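Local coordinates for HMG-CoA Lyase (Bacillus subtilis subsp. subtilis, PDB 1YDO), which is of unknown function but belongs to the HMGL-like family of TIM-barrel proteins and is found here as a pair of identical subunits, at residues N89-G94 against A134-R139; T144-P149 against G181-A186; L206-T211 against A217-A222. All coordinates share one frame; numbering follows the deposited sequence.

Contact 1 (N89-G94 against A134-R139)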
loop_
_atom_site.group_PDB
_atom_site.type_symbol
_atom_site.label_atom_id
_atom_site.label_comp_id
_atom_site.label_asym_id
_atom_site.label_seq_id
_atom_site.Cartn_x
_atom_site.Cartn_y
_atom_site.Cartn_z
ATOM N N ASN A 89 18.203 -6.078 -32.873
ATOM C CA ASN A 89 16.774 -6.213 -33.103
ATOM C C ASN A 89 16.006 -4.989 -32.620
ATOM O O ASN A 89 15.084 -4.523 -33.286
ATOM C CB ASN A 89 16.263 -7.467 -32.399
ATOM C CG ASN A 89 16.903 -8.734 -32.933
ATOM O OD1 ASN A 89 16.732 -9.816 -32.366
ATOM N ND2 ASN A 89 17.641 -8.610 -34.037
ATOM N N ALA A 90 16.393 -4.478 -31.458
ATOM C CA ALA A 90 15.740 -3.314 -30.884
ATOM C C ALA A 90 15.850 -2.144 -31.842
ATOM O O ALA A 90 14.908 -1.354 -31.993
ATOM C CB ALA A 90 16.374 -2.957 -29.559
ATOM N N LEU A 91 17.006 -2.033 -32.492
ATOM C CA LEU A 91 17.256 -0.958 -33.457
ATOM C C LEU A 91 16.284 -1.041 -34.621
ATOM O O LEU A 91 15.808 -0.025 -35.118
ATOM C CB LEU A 91 18.697 -1.042 -33.972
ATOM C CG LEU A 91 19.724 -0.144 -33.272
ATOM C CD1 LEU A 91 19.582 -0.215 -31.759
ATOM C CD2 LEU A 91 21.109 -0.577 -33.696
ATOM N N GLU A 92 15.996 -2.262 -35.049
ATOM C CA GLU A 92 15.076 -2.453 -36.141
ATOM C C GLU A 92 13.660 -2.179 -35.680
ATOM O O GLU A 92 12.818 -1.760 -36.470
ATOM C CB GLU A 92 15.180 -3.870 -36.670
ATOM C CG GLU A 92 14.065 -4.239 -37.623
ATOM C CD GLU A 92 14.311 -5.563 -38.310
ATOM O OE1 GLU A 92 13.357 -6.110 -38.917
ATOM O OE2 GLU A 92 15.465 -6.054 -38.254
ATOM N N GLY A 93 13.395 -2.429 -34.403
ATOM C CA GLY A 93 12.066 -2.190 -33.858
ATOM C C GLY A 93 11.733 -0.710 -33.734
ATOM O O GLY A 93 10.562 -0.325 -33.681
ATOM N N GLY A 94 12.768 0.122 -33.672
ATOM C CA GLY A 94 12.558 1.554 -33.561
ATOM C C GLY A 94 12.612 2.078 -32.143
ATOM O O GLY A 94 12.342 3.254 -31.909
ATOM N N ALA A 134 24.438 4.660 -31.584
ATOM C CA ALA A 134 23.356 4.571 -32.553
ATOM C C ALA A 134 22.319 5.657 -32.283
ATOM O O ALA A 134 21.208 5.604 -32.812
ATOM C CB ALA A 134 22.704 3.194 -32.491
ATOM N N ASN A 135 22.691 6.644 -31.470
ATOM C CA ASN A 135 21.801 7.746 -31.121
ATOM C C ASN A 135 20.602 7.232 -30.354
ATOM O O ASN A 135 19.453 7.586 -30.652
ATOM C CB ASN A 135 21.305 8.478 -32.366
ATOM C CG ASN A 135 22.433 8.965 -33.235
ATOM O OD1 ASN A 135 23.327 9.674 -32.769
ATOM N ND2 ASN A 135 22.401 8.593 -34.511
ATOM N N LEU A 136 20.875 6.389 -29.365
ATOM C CA LEU A 136 19.830 5.794 -28.535
ATOM C C LEU A 136 20.120 6.082 -27.071
ATOM O O LEU A 136 21.236 5.876 -26.606
ATOM C CB LEU A 136 19.813 4.285 -28.755
ATOM C CG LEU A 136 18.441 3.658 -28.901
ATOM C CD1 LEU A 136 17.746 4.301 -30.086
ATOM C CD2 LEU A 136 18.572 2.160 -29.109
ATOM N N THR A 137 19.125 6.557 -26.340
ATOM C CA THR A 137 19.331 6.837 -24.924
ATOM C C THR A 137 19.350 5.532 -24.148
ATOM O O THR A 137 18.567 4.633 -24.427
ATOM C CB THR A 137 18.223 7.718 -24.398
ATOM O OG1 THR A 137 16.962 7.121 -24.715
ATOM C CG2 THR A 137 18.303 9.089 -25.052
ATOM N N THR A 138 20.243 5.428 -23.174
ATOM C CA THR A 138 20.337 4.201 -22.406
ATOM C C THR A 138 19.919 4.373 -20.964
ATOM O O THR A 138 20.019 5.459 -20.394
ATOM C CB THR A 138 21.763 3.649 -22.401
ATOM O OG1 THR A 138 22.633 4.586 -21.744
ATOM C CG2 THR A 138 22.236 3.390 -23.828
ATOM N N ARG A 139 19.482 3.266 -20.375
ATOM C CA ARG A 139 19.042 3.227 -18.994
ATOM C C ARG A 139 19.433 1.878 -18.418
ATOM O O ARG A 139 19.303 0.861 -19.096
ATOM C CB ARG A 139 17.532 3.382 -18.944
ATOM C CG ARG A 139 16.973 3.462 -17.562
ATOM C CD ARG A 139 15.511 3.122 -17.593
ATOM N NE ARG A 139 14.843 3.531 -16.373
ATOM C CZ ARG A 139 13.644 3.113 -16.009
ATOM N NH1 ARG A 139 12.988 2.256 -16.780
ATOM N NH2 ARG A 139 13.108 3.573 -14.886
#
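L91 reaches from helix 84-93 toward the turn leading into strand 137-143 and divides its two methyls between two partners. The close half of the contact is leucine on leucine: CD1 of L91 lies 3.7 Å from CD2 of L136, one branch meeting one branch where the two side chains cross obliquely. The slacker half belongs to the other methyl, CD2 of L91, which stands 4.3 Å from CB of A134, an alanine whose single methyl is all that CD2 meets there. A forked leucine suits position 91 because one side chain can address two neighbours. All three touching residues are partly exposed, and N135, between A134 and L136, is turned to solvent. In the TIM barrel, this is the end at which the helices finish and the strands begin: helix 84-93 leads into strand 97-103, which lies beside strand 137-143 in the parallel sheet. G94 ends the helix with a positive phi of 96°, which glycine adopts easily; N135, also at positive phi, is an asparagine, which tolerates it better than most residues other than glycine. Beyond the leucines the surroundings turn polar. E92 faces outward and forms a salt bridge with K67, and the exposed T137 hydrogen-bonds through OG1 to E97. Further along the same strand R139 is buried, where its guanidinium is paired with D231 in a salt bridge.

Contact 2 (T144-P149 against G181-A186)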
loop_
_atom_site.group_PDB
_atom_site.type_symbol
_atom_site.label_atom_id
_atom_site.label_comp_id
_atom_site.label_asym_id
_atom_site.label_seq_id
_atom_site.Cartn_x
_atom_site.Cartn_y
_atom_site.Cartn_z
ATOM N N THR A 144 17.877 -6.363 -7.299
ATOM C CA THR A 144 18.223 -6.920 -6.000
ATOM C C THR A 144 19.075 -5.966 -5.151
ATOM O O THR A 144 19.956 -6.402 -4.412
ATOM C CB THR A 144 18.921 -8.297 -6.181
ATOM O OG1 THR A 144 18.958 -8.984 -4.928
ATOM C CG2 THR A 144 20.326 -8.132 -6.691
ATOM N N VAL A 145 18.788 -4.664 -5.237
ATOM C CA VAL A 145 19.542 -3.677 -4.474
ATOM C C VAL A 145 19.066 -3.567 -3.030
ATOM O O VAL A 145 19.796 -3.080 -2.171
ATOM C CB VAL A 145 19.475 -2.276 -5.129
ATOM C CG1 VAL A 145 19.946 -2.351 -6.557
ATOM C CG2 VAL A 145 18.079 -1.735 -5.072
ATOM N N PHE A 146 17.850 -4.030 -2.761
ATOM C CA PHE A 146 17.297 -3.980 -1.406
ATOM C C PHE A 146 17.170 -5.371 -0.802
ATOM O O PHE A 146 16.269 -5.623 -0.003
ATOM C CB PHE A 146 15.920 -3.321 -1.414
ATOM C CG PHE A 146 15.955 -1.856 -1.687
ATOM C CD1 PHE A 146 16.449 -0.980 -0.738
ATOM C CD2 PHE A 146 15.506 -1.347 -2.905
ATOM C CE1 PHE A 146 16.498 0.387 -0.997
ATOM C CE2 PHE A 146 15.552 0.025 -3.177
ATOM C CZ PHE A 146 16.049 0.890 -2.222
ATOM N N GLY A 147 18.067 -6.272 -1.187
ATOM C CA GLY A 147 18.010 -7.613 -0.653
ATOM C C GLY A 147 17.882 -8.622 -1.765
ATOM O O GLY A 147 17.264 -8.346 -2.793
ATOM N N CYS A 148 18.464 -9.799 -1.553
ATOM C CA CYS A 148 18.439 -10.874 -2.534
ATOM C C CYS A 148 17.636 -12.074 -2.057
ATOM O O CYS A 148 17.630 -12.400 -0.875
ATOM C CB CYS A 148 19.876 -11.315 -2.844
ATOM S SG CYS A 148 20.022 -12.686 -4.038
ATOM N N PRO A 149 16.945 -12.751 -2.978
ATOM C CA PRO A 149 16.163 -13.921 -2.580
ATOM C C PRO A 149 17.078 -15.092 -2.181
ATOM O O PRO A 149 16.660 -16.038 -1.501
ATOM C CB PRO A 149 15.340 -14.219 -3.835
ATOM C CG PRO A 149 16.240 -13.785 -4.937
ATOM C CD PRO A 149 16.776 -12.468 -4.415
ATOM N N GLY A 181 10.982 -7.569 -3.019
ATOM C CA GLY A 181 9.924 -6.717 -2.497
ATOM C C GLY A 181 9.959 -6.593 -0.983
ATOM O O GLY A 181 8.925 -6.404 -0.344
ATOM N N ALA A 182 11.150 -6.696 -0.405
ATOM C CA ALA A 182 11.286 -6.608 1.045
ATOM C C ALA A 182 12.062 -5.372 1.490
ATOM O O ALA A 182 13.056 -5.480 2.209
ATOM C CB ALA A 182 11.952 -7.872 1.579
ATOM N N ALA A 183 11.597 -4.201 1.060
ATOM C CA ALA A 183 12.226 -2.932 1.414
ATOM C C ALA A 183 11.253 -2.151 2.275
ATOM O O ALA A 183 10.045 -2.224 2.069
ATOM C CB ALA A 183 12.558 -2.141 0.160
ATOM N N ASN A 184 11.779 -1.419 3.248
ATOM C CA ASN A 184 10.948 -0.612 4.131
ATOM C C ASN A 184 11.444 0.825 4.068
ATOM O O ASN A 184 12.600 1.074 3.722
ATOM C CB ASN A 184 11.045 -1.102 5.571
ATOM C CG ASN A 184 12.460 -1.212 6.031
ATOM O OD1 ASN A 184 13.075 -2.263 5.890
ATOM N ND2 ASN A 184 13.004 -0.120 6.557
ATOM N N PRO A 185 10.575 1.788 4.412
ATOM C CA PRO A 185 10.904 3.214 4.394
ATOM C C PRO A 185 12.187 3.529 5.118
ATOM O O PRO A 185 12.848 4.521 4.837
ATOM C CB PRO A 185 9.694 3.857 5.062
ATOM C CG PRO A 185 8.580 2.924 4.681
ATOM C CD PRO A 185 9.205 1.575 4.903
ATOM N N ALA A 186 12.550 2.683 6.060
ATOM C CA ALA A 186 13.775 2.935 6.799
ATOM C C ALA A 186 14.968 2.537 5.941
ATOM O O ALA A 186 15.963 3.250 5.886
ATOM C CB ALA A 186 13.778 2.151 8.098
#
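F146 lays the root of its side chain against the methyl of A183. CB and CG of F146 both lie 3.9 Å from CB of A183, and CD1 of the ring follows at 4.2 Å, so the methyl sits at the base of the phenyl, approaching the ring obliquely. The CB of F146 heads toward A183, and chi1 at -70°, with CG anti to the carbonyl carbon, turns the ring past the methyl to V188 and V191 of helix 185-196. Alanine suits the spot opposite: a single methyl packs at the base of the ring while letting the two backbones come close, with the CA atoms of F146 and A183 5.9 Å apart. Both segments follow neighbouring strands of the barrel, 137-143 and 174-177, and so lie at the C-terminal end of the sheet, where TIM-barrel enzymes carry their active sites. The loop 144-149 is braced from within, because OG1 of T144 donates to O of G147 at 2.8 Å. The hydroxyl comes from above the carbonyl plane, 48° out of it. G147 and G181 hold positive phi values at which a side chain would collide with the preceding carbonyl oxygen, so glycine fits these bends. A182 also packs on Y257 of the second subunit. The side-chain part of the contact is apolar, but O of F146 and O of A182 also meet, at 3.9 Å; two acceptors cannot bond to each other, which implies that polar partners must come from elsewhere, as NE2 of Q187 does, weakly, for F146 O.

Contact 3 (L206-T211 against A217-A222)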
loop_
_atom_site.group_PDB
_atom_site.type_symbol
_atom_site.label_atom_id
_atom_site.label_comp_id
_atom_site.label_asym_id
_atom_site.label_seq_id
_atom_site.Cartn_x
_atom_site.Cartn_y
_atom_site.Cartn_z
ATOM N N LEU A 206 13.425 4.560 -9.203
ATOM C CA LEU A 206 13.095 3.486 -8.297
ATOM C C LEU A 206 12.012 2.555 -8.825
ATOM O O LEU A 206 10.979 2.995 -9.314
ATOM C CB LEU A 206 12.688 4.047 -6.940
ATOM C CG LEU A 206 13.856 4.565 -6.122
ATOM C CD1 LEU A 206 13.326 5.104 -4.809
ATOM C CD2 LEU A 206 14.871 3.466 -5.870
ATOM N N HIS A 207 12.274 1.256 -8.727
ATOM C CA HIS A 207 11.339 0.253 -9.170
ATOM C C HIS A 207 10.973 -0.585 -7.945
ATOM O O HIS A 207 11.690 -1.515 -7.601
ATOM C CB HIS A 207 11.993 -0.624 -10.232
ATOM C CG HIS A 207 11.022 -1.507 -10.976
ATOM N ND1 HIS A 207 11.413 -2.352 -11.989
ATOM C CD2 HIS A 207 9.679 -1.658 -10.856
ATOM C CE1 HIS A 207 10.352 -2.992 -12.468
ATOM N NE2 HIS A 207 9.290 -2.591 -11.799
ATOM N N PHE A 208 9.879 -0.240 -7.275
ATOM C CA PHE A 208 9.451 -0.987 -6.105
ATOM C C PHE A 208 8.424 -2.076 -6.425
ATOM O O PHE A 208 7.605 -1.940 -7.341
ATOM C CB PHE A 208 8.850 -0.043 -5.070
ATOM C CG PHE A 208 9.856 0.843 -4.408
ATOM C CD1 PHE A 208 10.917 0.298 -3.686
ATOM C CD2 PHE A 208 9.752 2.226 -4.517
ATOM C CE1 PHE A 208 11.866 1.119 -3.082
ATOM C CE2 PHE A 208 10.688 3.059 -3.922
ATOM C CZ PHE A 208 11.752 2.505 -3.200
ATOM N N HIS A 209 8.467 -3.159 -5.654
ATOM C CA HIS A 209 7.516 -4.264 -5.807
ATOM C C HIS A 209 6.701 -4.325 -4.517
ATOM O O HIS A 209 7.264 -4.574 -3.455
ATOM C CB HIS A 209 8.266 -5.587 -6.011
ATOM C CG HIS A 209 8.704 -5.826 -7.423
ATOM N ND1 HIS A 209 9.485 -6.893 -7.787
ATOM C CD2 HIS A 209 8.462 -5.123 -8.558
ATOM C CE1 HIS A 209 9.717 -6.844 -9.092
ATOM N NE2 HIS A 209 9.107 -5.780 -9.578
ATOM N N ASP A 210 5.392 -4.100 -4.567
ATOM C CA ASP A 210 4.681 -4.172 -3.300
ATOM C C ASP A 210 4.165 -5.560 -2.991
ATOM O O ASP A 210 2.993 -5.751 -2.680
ATOM C CB ASP A 210 3.549 -3.136 -3.194
ATOM C CG ASP A 210 2.420 -3.404 -4.142
ATOM O OD1 ASP A 210 2.717 -3.676 -5.323
ATOM O OD2 ASP A 210 1.241 -3.331 -3.716
ATOM N N THR A 211 5.067 -6.532 -3.085
ATOM C CA THR A 211 4.733 -7.899 -2.756
ATOM C C THR A 211 4.332 -7.893 -1.275
ATOM O O THR A 211 3.545 -8.716 -0.839
ATOM C CB THR A 211 5.940 -8.804 -2.941
ATOM O OG1 THR A 211 6.339 -8.799 -4.316
ATOM C CG2 THR A 211 5.611 -10.216 -2.510
ATOM N N ALA A 217 4.590 3.266 0.309
ATOM C CA ALA A 217 5.215 3.733 1.542
ATOM C C ALA A 217 6.669 4.057 1.274
ATOM O O ALA A 217 7.173 5.107 1.654
ATOM C CB ALA A 217 5.114 2.672 2.606
ATOM N N ASN A 218 7.352 3.138 0.625
ATOM C CA ASN A 218 8.737 3.375 0.294
ATOM C C ASN A 218 8.825 4.554 -0.653
ATOM O O ASN A 218 9.775 5.323 -0.624
ATOM C CB ASN A 218 9.358 2.136 -0.356
ATOM C CG ASN A 218 9.374 0.942 0.576
ATOM O OD1 ASN A 218 9.650 1.081 1.767
ATOM N ND2 ASN A 218 9.088 -0.236 0.040
HETATM N N MSE A 219 7.824 4.715 -1.495
HETATM C CA MSE A 219 7.855 5.812 -2.441
HETATM C C MSE A 219 7.840 7.162 -1.747
HETATM O O MSE A 219 8.520 8.090 -2.175
HETATM C CB MSE A 219 6.672 5.714 -3.356
HETATM C CG MSE A 219 6.900 6.401 -4.637
HETATM SE SE MSE A 219 5.638 5.642 -5.828
HETATM C CE MSE A 219 6.312 3.807 -5.914
ATOM N N VAL A 220 7.052 7.271 -0.684
ATOM C CA VAL A 220 6.978 8.519 0.040
ATOM C C VAL A 220 8.351 8.876 0.577
ATOM O O VAL A 220 8.810 10.004 0.414
ATOM C CB VAL A 220 5.978 8.438 1.199
ATOM C CG1 VAL A 220 6.108 9.674 2.080
ATOM C CG2 VAL A 220 4.565 8.333 0.651
ATOM N N THR A 221 9.006 7.912 1.215
ATOM C CA THR A 221 10.346 8.137 1.753
ATOM C C THR A 221 11.271 8.624 0.633
ATOM O O THR A 221 12.027 9.572 0.814
ATOM C CB THR A 221 10.918 6.848 2.354
ATOM O OG1 THR A 221 10.059 6.399 3.402
ATOM C CG2 THR A 221 12.308 7.090 2.921
ATOM N N ALA A 222 11.203 7.966 -0.519
ATOM C CA ALA A 222 12.012 8.358 -1.653
ATOM C C ALA A 222 11.639 9.777 -2.101
ATOM O O ALA A 222 12.510 10.615 -2.330
ATOM C CB ALA A 222 11.831 7.377 -2.798
#
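F208 and N218 meet by a CH-pi contact. CB of N218 sits over the middle of one face of the phenyl, 3.8 Å from the ring centroid and only 12° off the ring normal. Its amide is inclined to the ring by 45°, and the amide nitrogen is spent elsewhere: ND2 of N218 donates to the carbonyl O of A183. The remaining contacts are plain apolar packing. M219, present as selenomethionine, brings its terminal CE to the edge of the same ring, 4.0 Å from CD2 of F208; its chain starts anti to the backbone N and then bends at chi3 (-66°), which carries the methyl round to the ring's rim. CD1 of L206 meets CB of A222 (3.4 Å), the alanine giving a small apolar surface on the helix. Strand 204-207, helix 215-225 and strand 229-232 form a beta-alpha-beta unit of the TIM barrel, and F230 of the last strand touches L206, M219 and A222 together. H207 and H209 alternate with the apolar residues and point away from the helix, H207 to the inside of the barrel, where NE2 bonds to N249, and H209 at its C-terminal mouth, where ND1 bonds to T179. An asparagine CB next to an amide carbon is probably slightly polarised, so the ring's electrons would attract its hydrogens, joining a polar side chain to an apolar interface without exposing the amide.

Contact 1 is a surface contact at the end where the strands begin, its centre about 31 and 29 Å from those of contacts 2 and 3 and on the opposite side of the chain's centre. Contacts 2 and 3 are buried, 10 Å apart between centres, toward the C-terminal end of the strands and beside the second subunit. Contacts 1 and 3 both reach the parallel sheet, while contact 2 lies in the loops beyond its strands. Contact 1 joins leucine and alanine methyls, whereas contacts 2 and 3 each place a phenylalanine ring against a small or polar neighbour. One probable hydrogen bond, A183 O to N218 ND2, ties the buried pair together, and P185 packs on N218 and T221.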